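Local coordinates for protein (lectin) (Hyacinthoides hispanica, PDB 1B2P), which binds mannose, as a bulb-type lectin of monocot plants, and assembles from four copies of the chain, at residues A[29-34]-A[45-50]; A[2-7]-A[21-26]. One frame throughout, in Å; residues are numbered along the deposited sequence.

In the fold
From the N terminus, strand 3-5 comes first, outermost within this chain in the three-stranded sheet with 95-99 and 105-114. The chain then passes through strand 16-18 of a second sheet and enters strand 22-27 of a third. Interaction 2 closes this first loop, setting 2-7 against 21-26 and so joining two sheets. Strand 30-36 follows directly and pairs with 22-27. Interaction 1 closes the next loop, the hairpin of 30-36 and 42-46. The two contacts lie in series, with centres about 14 Å apart. They meet where Y32 N faces I25 O and F34 N faces L23 O, probable hydrogen bonds between neighbouring strands. Both touch the second subunit.

Interaction 1: residues A[29-34]-A[45-50]; sequences THVYRF and YDNNNP
This contact belongs to the antiparallel hairpin of strands 30-36 and 42-46, with the tight turn into strand 49-53 folded beside it. R33 and Y45 form a hydrogen-bonded pair: Y45 N donates to R33 O at 2.8 Å, and R33 N donates to Y45 O. Y32 and D46 are the next, non-hydrogen-bonded pair. N47 N then bonds to V31 O at 2.8 Å.

On the face of Y32 and D46, the H30 ring reaches in and donates from ND1 to D46 OD1, 2.5 Å away and nearly straight at 171°. The oxygen uses its syn lone pair and lies in the ring plane, while the carboxylate is turned well away from that plane. D46 CG is anti to the backbone N (chi1 176°), which carries the carboxylate back toward H30. The Y32 ring meets the carboxylate with its CE1 edge. D46 OD2 also takes a bond from water 2, which is also hydrogen-bonded to Y32 OH, and a salt bridge from R103.

On the other face, the R33 chain bends at chi3 and brings NH2 over one face of the Y45 ring, 3.7 Å from Y45 CG. The guanidinium is offset, its plane tilted 23° from the ring. The same NH2 donates in its own plane to N47 O at 3.2 Å. Water 1 links R33 NE, V31 O and N47 O, so the N47 carbonyl is gripped twice. Y45 OH is held by Q37. The type II' turn D46 to N49 joins strand 42-46 to 49-53, the next hairpin in this four-stranded antiparallel sheet of the beta-prism II fold of monocot bulb lectins.

Interaction 2: residues A[2-7]-A[21-26]; sequences NIIFSK and ESLEIL
Apolar contacts carry most of this meeting, and L23 is at its centre. Its side chain points at segment 2-7, and both its methyls touch the backbone there as well as I4. L23 CD2 lies 3.9 Å from I4 CG1, where the two side chains cross at about a right angle. I4 CG1 stands beside its own backbone N (chi1 -72°), and from there it meets the leucine branch. Further along, I25 CG2 touches N2 CB at 3.8 Å.

Methyl groups also rest on the backbone. L23 CD1 is 3.8 Å from N2 O, and L23 CD2 is 3.8 Å from I3 O. The isobutyl group therefore spans the peptide stretch from N2 to I4. The strands belong to different sheets and meet through side chains; the touching parts run 161° apart, yet their backbones form no ladder.

The backbone partners of each segment lie in its own sheet. N2 and I4 bond to L99 and L97 of strand 95-99, and L23 also packs on both of those leucines. Strand 22-27 bonds to 30-36, where I25 lies on Y32. N2 and I3 pack on N2 of the third subunit. The contact thus joins strands 3-5 and 22-27, each outermost in its sheet within this chain, near the centre of the chain.

Interaction 1: residues A[29-34]-A[45-50]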
loop_
_atom_site.group_PDB
_atom_site.type_symbol
_atom_site.label_atom_id
_atom_site.label_comp_id
_atom_site.label_asym_id
_atom_site.label_seq_id
_atom_site.Cartn_x
_atom_site.Cartn_y
_atom_site.Cartn_z
ATOM N N THR A 29 4.534 12.766 8.569
ATOM C CA THR A 29 4.139 11.861 9.646
ATOM C C THR A 29 2.662 12.159 10.082
ATOM O O THR A 29 2.309 11.569 11.128
ATOM C CB THR A 29 4.919 12.199 10.964
ATOM O OG1 THR A 29 4.793 13.573 11.210
ATOM C CG2 THR A 29 6.375 11.766 10.753
ATOM N N HIS A 30 2.007 12.972 9.297
ATOM C CA HIS A 30 0.575 13.120 9.645
ATOM C C HIS A 30 -0.252 12.024 8.937
ATOM O O HIS A 30 -0.162 11.904 7.714
ATOM C CB HIS A 30 0.053 14.449 9.102
ATOM C CG HIS A 30 0.590 15.601 9.916
ATOM N ND1 HIS A 30 -0.150 16.425 10.733
ATOM C CD2 HIS A 30 1.910 15.983 10.035
ATOM C CE1 HIS A 30 0.655 17.303 11.303
ATOM N NE2 HIS A 30 1.901 17.069 10.908
ATOM N N VAL A 31 -1.222 11.587 9.693
ATOM C CA VAL A 31 -2.193 10.619 9.168
ATOM C C VAL A 31 -3.474 11.416 8.980
ATOM O O VAL A 31 -4.014 11.892 10.011
ATOM C CB VAL A 31 -2.283 9.439 10.113
ATOM C CG1 VAL A 31 -3.347 8.425 9.726
ATOM C CG2 VAL A 31 -0.922 8.702 10.194
ATOM N N TYR A 32 -4.065 11.332 7.798
ATOM C CA TYR A 32 -5.348 12.088 7.580
ATOM C C TYR A 32 -6.377 10.980 7.519
ATOM O O TYR A 32 -6.138 9.997 6.842
ATOM C CB TYR A 32 -5.328 12.837 6.295
ATOM C CG TYR A 32 -4.344 13.982 6.246
ATOM C CD1 TYR A 32 -3.912 14.620 7.412
ATOM C CD2 TYR A 32 -3.940 14.421 5.009
ATOM C CE1 TYR A 32 -2.990 15.652 7.251
ATOM C CE2 TYR A 32 -3.054 15.521 4.858
ATOM C CZ TYR A 32 -2.607 16.075 6.026
ATOM O OH TYR A 32 -1.752 17.182 5.919
ATOM N N ARG A 33 -7.441 11.039 8.351
ATOM C CA ARG A 33 -8.419 9.958 8.301
ATOM C C ARG A 33 -9.760 10.618 8.174
ATOM O O ARG A 33 -10.127 11.557 8.885
ATOM C CB ARG A 33 -8.455 9.145 9.628
ATOM C CG ARG A 33 -7.249 8.219 9.768
ATOM C CD ARG A 33 -7.451 7.469 11.160
ATOM N NE ARG A 33 -7.309 8.516 12.210
ATOM C CZ ARG A 33 -7.910 8.574 13.401
ATOM N NH1 ARG A 33 -8.744 7.574 13.718
ATOM N NH2 ARG A 33 -7.717 9.588 14.265
ATOM N N PHE A 34 -10.605 10.065 7.291
ATOM C CA PHE A 34 -11.960 10.620 7.141
ATOM C C PHE A 34 -12.820 9.437 7.540
ATOM O O PHE A 34 -12.913 8.425 6.855
ATOM C CB PHE A 34 -12.257 10.885 5.656
ATOM C CG PHE A 34 -13.515 11.642 5.317
ATOM C CD1 PHE A 34 -13.793 12.895 5.913
ATOM C CD2 PHE A 34 -14.394 11.085 4.418
ATOM C CE1 PHE A 34 -14.941 13.527 5.513
ATOM C CE2 PHE A 34 -15.582 11.743 4.045
ATOM C CZ PHE A 34 -15.829 12.960 4.597
ATOM N N TYR A 45 -9.876 13.843 10.565
ATOM C CA TYR A 45 -8.849 13.989 11.584
ATOM C C TYR A 45 -7.494 14.257 10.896
ATOM O O TYR A 45 -7.181 13.754 9.843
ATOM C CB TYR A 45 -8.646 12.733 12.359
ATOM C CG TYR A 45 -9.770 12.536 13.380
ATOM C CD1 TYR A 45 -9.707 13.172 14.627
ATOM C CD2 TYR A 45 -10.857 11.746 13.072
ATOM C CE1 TYR A 45 -10.748 12.898 15.523
ATOM C CE2 TYR A 45 -11.932 11.476 13.931
ATOM C CZ TYR A 45 -11.781 12.101 15.194
ATOM O OH TYR A 45 -12.823 11.964 16.071
ATOM N N ASP A 46 -6.724 15.154 11.545
ATOM C CA ASP A 46 -5.272 15.245 11.173
ATOM C C ASP A 46 -4.580 14.653 12.350
ATOM O O ASP A 46 -4.669 15.287 13.445
ATOM C CB ASP A 46 -4.939 16.718 10.912
ATOM C CG ASP A 46 -3.439 16.981 10.601
ATOM O OD1 ASP A 46 -2.664 16.105 10.930
ATOM O OD2 ASP A 46 -3.275 18.057 10.017
ATOM N N ASN A 47 -3.993 13.497 12.344
ATOM C CA ASN A 47 -3.583 12.806 13.564
ATOM C C ASN A 47 -4.745 12.603 14.508
ATOM O O ASN A 47 -5.788 12.115 14.068
ATOM C CB ASN A 47 -2.361 13.546 14.149
ATOM C CG ASN A 47 -1.122 13.332 13.292
ATOM O OD1 ASN A 47 -0.236 14.185 13.425
ATOM N ND2 ASN A 47 -1.018 12.238 12.586
ATOM N N ASN A 48 -4.587 13.065 15.792
ATOM C CA ASN A 48 -5.761 12.880 16.626
ATOM C C ASN A 48 -6.601 14.137 16.712
ATOM O O ASN A 48 -7.504 14.080 17.555
ATOM C CB ASN A 48 -5.362 12.356 18.007
ATOM C CG ASN A 48 -4.829 10.928 17.880
ATOM O OD1 ASN A 48 -3.642 10.849 18.176
ATOM N ND2 ASN A 48 -5.569 9.926 17.455
ATOM N N ASN A 49 -6.434 15.162 15.919
ATOM C CA ASN A 49 -7.158 16.417 16.046
ATOM C C ASN A 49 -8.287 16.428 15.023
ATOM O O ASN A 49 -8.039 16.391 13.760
ATOM C CB ASN A 49 -6.144 17.527 15.746
ATOM C CG ASN A 49 -5.108 17.537 16.886
ATOM O OD1 ASN A 49 -5.470 17.423 18.088
ATOM N ND2 ASN A 49 -3.824 17.572 16.488
ATOM N N PRO A 50 -9.481 16.691 15.436
ATOM C CA PRO A 50 -10.571 16.794 14.507
ATOM C C PRO A 50 -10.501 18.066 13.782
ATOM O O PRO A 50 -10.337 19.170 14.376
ATOM C CB PRO A 50 -11.897 16.659 15.307
ATOM C CG PRO A 50 -11.459 16.979 16.695
ATOM C CD PRO A 50 -9.985 16.640 16.859
HETATM O O HOH W 1 -5.896 10.742 11.725
HETATM O O HOH W 2 -1.342 18.539 8.368
#

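Interaction 2: residues A[2-7]-A[21-26]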
loop_
_atom_site.group_PDB
_atom_site.type_symbol
_atom_site.label_atom_id
_atom_site.label_comp_id
_atom_site.label_asym_id
_atom_site.label_seq_id
_atom_site.Cartn_x
_atom_site.Cartn_y
_atom_site.Cartn_z
ATOM N N ASN A 2 -8.079 6.037 -0.560
ATOM C CA ASN A 2 -8.260 7.519 -0.621
ATOM C C ASN A 2 -9.524 7.877 -1.280
ATOM O O ASN A 2 -9.782 9.070 -1.459
ATOM C CB ASN A 2 -7.070 8.094 -1.359
ATOM C CG ASN A 2 -6.838 7.625 -2.812
ATOM O OD1 ASN A 2 -6.132 8.369 -3.541
ATOM N ND2 ASN A 2 -7.498 6.575 -3.148
ATOM N N ILE A 3 -10.445 6.982 -1.731
ATOM C CA ILE A 3 -11.524 7.370 -2.633
ATOM C C ILE A 3 -12.846 6.641 -2.349
ATOM O O ILE A 3 -12.770 5.470 -1.893
ATOM C CB ILE A 3 -11.104 7.088 -4.110
ATOM C CG1 ILE A 3 -12.212 7.375 -5.111
ATOM C CG2 ILE A 3 -10.752 5.571 -4.232
ATOM C CD1 ILE A 3 -11.618 7.648 -6.532
ATOM N N ILE A 4 -13.933 7.335 -2.407
ATOM C CA ILE A 4 -15.265 6.655 -2.350
ATOM C C ILE A 4 -15.823 6.860 -3.717
ATOM O O ILE A 4 -15.825 7.981 -4.284
ATOM C CB ILE A 4 -16.182 7.386 -1.307
ATOM C CG1 ILE A 4 -15.589 7.006 0.028
ATOM C CG2 ILE A 4 -17.554 6.683 -1.573
ATOM C CD1 ILE A 4 -16.282 7.866 1.156
ATOM N N PHE A 5 -16.350 5.781 -4.352
ATOM C CA PHE A 5 -17.110 5.931 -5.584
ATOM C C PHE A 5 -18.601 6.038 -5.421
ATOM O O PHE A 5 -19.129 5.534 -4.412
ATOM C CB PHE A 5 -16.849 4.673 -6.423
ATOM C CG PHE A 5 -15.412 4.444 -6.763
ATOM C CD1 PHE A 5 -15.037 5.062 -8.012
ATOM C CD2 PHE A 5 -14.485 3.719 -6.076
ATOM C CE1 PHE A 5 -13.682 4.876 -8.352
ATOM C CE2 PHE A 5 -13.153 3.581 -6.413
ATOM C CZ PHE A 5 -12.749 4.140 -7.623
ATOM N N SER A 6 -19.235 6.859 -6.230
ATOM C CA SER A 6 -20.652 7.074 -6.161
ATOM C C SER A 6 -21.372 5.680 -6.381
ATOM O O SER A 6 -20.824 4.871 -7.025
ATOM C CB SER A 6 -21.225 8.143 -7.087
ATOM O OG SER A 6 -20.900 7.771 -8.461
ATOM N N LYS A 7 -22.571 5.612 -5.749
ATOM C CA LYS A 7 -23.298 4.289 -5.963
ATOM C C LYS A 7 -23.530 4.057 -7.451
ATOM O O LYS A 7 -24.109 4.892 -8.161
ATOM C CB LYS A 7 -24.650 4.469 -5.217
ATOM C CG LYS A 7 -24.527 4.440 -3.701
ATOM C CD LYS A 7 -25.970 4.607 -3.138
ATOM C CE LYS A 7 -26.537 3.198 -2.966
ATOM N NZ LYS A 7 -25.677 2.412 -2.027
ATOM N N GLU A 21 -15.399 2.540 9.539
ATOM C CA GLU A 21 -14.481 2.547 8.356
ATOM C C GLU A 21 -14.003 3.980 8.026
ATOM O O GLU A 21 -14.725 4.957 8.278
ATOM C CB GLU A 21 -15.309 1.977 7.169
ATOM C CG GLU A 21 -15.581 0.479 7.432
ATOM C CD GLU A 21 -16.374 -0.133 6.287
ATOM O OE1 GLU A 21 -17.021 0.446 5.445
ATOM O OE2 GLU A 21 -16.314 -1.429 6.237
ATOM N N SER A 22 -12.914 3.945 7.196
ATOM C CA SER A 22 -12.367 5.346 6.972
ATOM C C SER A 22 -11.636 5.358 5.635
ATOM O O SER A 22 -11.269 4.282 5.097
ATOM C CB SER A 22 -11.428 5.736 8.050
ATOM O OG SER A 22 -10.310 4.812 8.115
ATOM N N LEU A 23 -11.422 6.541 5.139
ATOM C CA LEU A 23 -10.340 6.763 4.146
ATOM C C LEU A 23 -9.148 7.209 4.933
ATOM O O LEU A 23 -9.271 7.884 5.963
ATOM C CB LEU A 23 -10.736 7.908 3.224
ATOM C CG LEU A 23 -12.060 7.740 2.466
ATOM C CD1 LEU A 23 -12.293 8.830 1.439
ATOM C CD2 LEU A 23 -12.099 6.384 1.720
ATOM N N GLU A 24 -7.946 6.900 4.443
ATOM C CA GLU A 24 -6.747 7.284 5.214
ATOM C C GLU A 24 -5.598 7.484 4.240
ATOM O O GLU A 24 -5.348 6.541 3.435
ATOM C CB GLU A 24 -6.356 6.255 6.241
ATOM C CG GLU A 24 -5.045 6.460 6.967
ATOM C CD GLU A 24 -4.789 5.342 7.950
ATOM O OE1 GLU A 24 -4.313 4.273 7.481
ATOM O OE2 GLU A 24 -5.176 5.494 9.088
ATOM N N ILE A 25 -4.873 8.600 4.403
ATOM C CA ILE A 25 -3.609 8.659 3.694
ATOM C C ILE A 25 -2.568 9.300 4.646
ATOM O O ILE A 25 -2.943 9.849 5.682
ATOM C CB ILE A 25 -3.738 9.611 2.532
ATOM C CG1 ILE A 25 -4.107 11.048 2.875
ATOM C CG2 ILE A 25 -4.753 9.050 1.486
ATOM C CD1 ILE A 25 -4.050 12.015 1.701
ATOM N N LEU A 26 -1.298 9.284 4.190
ATOM C CA LEU A 26 -0.249 9.895 5.007
ATOM C C LEU A 26 0.312 11.129 4.308
ATOM O O LEU A 26 0.437 11.122 3.074
ATOM C CB LEU A 26 0.869 8.829 5.096
ATOM C CG LEU A 26 0.982 7.881 6.250
ATOM C CD1 LEU A 26 -0.365 7.249 6.521
ATOM C CD2 LEU A 26 2.147 6.884 5.974
#